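Local coordinates for protein cytolethal distending toxin subunit A (Haemophilus ducreyi, PDB 1SR4) that probably forms with CdtC a heterodimer required for delivery of the genotoxic subunit CdtB, and has a ricin B-type lectin fold, at residues A[153-156]-A[161-164]. Numbering follows the deposited sequence.
Sequences VIKS and RCVT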
loop_
_atom_site.group_PDB
_atom_site.type_symbol
_atom_site.label_atom_id
_atom_site.label_comp_id
_atom_site.label_asym_id
_atom_site.label_seq_id
_atom_site.Cartn_x
_atom_site.Cartn_y
_atom_site.Cartn_z
ATOM N N VAL A 153 -7.652 12.376 5.152
ATOM C CA VAL A 153 -8.455 13.587 5.096
ATOM C C VAL A 153 -7.932 14.265 3.826
ATOM O O VAL A 153 -6.719 14.261 3.572
ATOM C CB VAL A 153 -8.255 14.447 6.366
ATOM C CG1 VAL A 153 -8.703 15.895 6.132
ATOM C CG2 VAL A 153 -9.107 13.859 7.471
ATOM N N ILE A 154 -8.836 14.792 3.005
ATOM C CA ILE A 154 -8.446 15.416 1.739
ATOM C C ILE A 154 -8.460 16.938 1.856
ATOM O O ILE A 154 -9.515 17.553 2.027
ATOM C CB ILE A 154 -9.392 14.988 0.627
ATOM C CG1 ILE A 154 -9.439 13.451 0.554
ATOM C CG2 ILE A 154 -8.935 15.582 -0.685
ATOM C CD1 ILE A 154 -10.482 12.896 -0.427
ATOM N N LYS A 155 -7.281 17.538 1.755
ATOM C CA LYS A 155 -7.158 18.982 1.902
ATOM C C LYS A 155 -6.891 19.725 0.599
ATOM O O LYS A 155 -5.928 19.429 -0.120
ATOM C CB LYS A 155 -6.036 19.281 2.903
ATOM C CG LYS A 155 -5.936 20.730 3.348
ATOM C CD LYS A 155 -4.818 20.861 4.373
ATOM C CE LYS A 155 -4.803 22.234 5.029
ATOM N NZ LYS A 155 -3.630 22.355 5.954
ATOM N N SER A 156 -7.765 20.677 0.288
ATOM C CA SER A 156 -7.585 21.502 -0.900
ATOM C C SER A 156 -6.355 22.365 -0.623
ATOM O O SER A 156 -6.288 23.065 0.396
ATOM C CB SER A 156 -8.796 22.414 -1.118
ATOM O OG SER A 156 -8.469 23.459 -2.032
ATOM N N ARG A 161 -8.647 24.113 2.907
ATOM C CA ARG A 161 -9.823 23.551 3.576
ATOM C C ARG A 161 -9.987 22.073 3.197
ATOM O O ARG A 161 -9.505 21.643 2.158
ATOM C CB ARG A 161 -11.076 24.343 3.194
ATOM C CG ARG A 161 -11.057 25.797 3.689
ATOM C CD ARG A 161 -12.465 26.399 3.733
ATOM N NE ARG A 161 -13.067 26.575 2.410
ATOM C CZ ARG A 161 -14.325 26.975 2.224
ATOM N NH1 ARG A 161 -15.095 27.233 3.270
ATOM N NH2 ARG A 161 -14.818 27.124 1.006
ATOM N N CYS A 162 -10.672 21.308 4.038
ATOM C CA CYS A 162 -10.852 19.885 3.801
ATOM C C CYS A 162 -12.217 19.477 3.264
ATOM O O CYS A 162 -13.238 20.099 3.566
ATOM C CB CYS A 162 -10.529 19.130 5.097
ATOM S SG CYS A 162 -8.731 19.133 5.403
ATOM N N VAL A 163 -12.213 18.418 2.460
ATOM C CA VAL A 163 -13.429 17.882 1.848
ATOM C C VAL A 163 -14.280 17.261 2.956
ATOM O O VAL A 163 -13.879 16.302 3.619
ATOM C CB VAL A 163 -13.065 16.848 0.775
ATOM C CG1 VAL A 163 -14.325 16.314 0.094
ATOM C CG2 VAL A 163 -12.121 17.502 -0.241
ATOM N N THR A 164 -15.469 17.824 3.133
ATOM C CA THR A 164 -16.405 17.445 4.190
ATOM C C THR A 164 -17.715 16.910 3.627
ATOM O O THR A 164 -18.152 17.332 2.555
ATOM C CB THR A 164 -16.707 18.711 5.036
ATOM O OG1 THR A 164 -15.465 19.322 5.406
ATOM C CG2 THR A 164 -17.529 18.382 6.282
HETATM O O HOH W 1 -11.362 15.380 4.160
#
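The peptide plane that carries Ile154 O points its oxygen almost straight at Val163 N and has different surroundings on its two faces. Cys162 SG and Val153 CG1 lie to one side of the plane, with Lys155 CB beside the sulfur; Ile154 CG2 and Val163 CG2 lie to the other. This pairing belongs to the ricin B-like beta-trefoil and joins strand 152-156 to strand 162-165, with four residues between the segments 153-156 and 161-164. The evidence for antiparallel bridging is a pair of backbone bonds flanking Lys155 and Cys162, a non-hydrogen-bonded pair: Val163 N gives to Ile154 O (2.9 Å, 165° at the hydrogen), and Ser156 N gives to Arg161 O (2.7 Å). The segment axes make an angle of 122°, well short of antiparallel, which is consistent with a single bridge.

On the first face Val153 CG1 packs on Cys162 SG at 3.3 Å, placed there by a chi1 of 161° that sets this methyl anti to the backbone N. The same sulfur lies 3.7 Å from Lys155 CB and closes the disulfide with Cys181; Val153 also packs on Ile155 of the CdtC chain. On the buried opposite face Ile154 CG2 meets Val163 CG2 at 3.7 Å, the two branched side chains crossing at a slant, with Phe142 and Trp193 touching Ile154 and Leu178 touching Val163. The CB of Arg161 points away from strand 152-156; its NE and NH2 hydrogen-bond to Gln159 OE1 and Asn126 OD1.

Where the backbones diverge, one water replaces a direct bond, accepting from Ile154 N at 2.8 Å and donating to Val163 O at 2.7 Å.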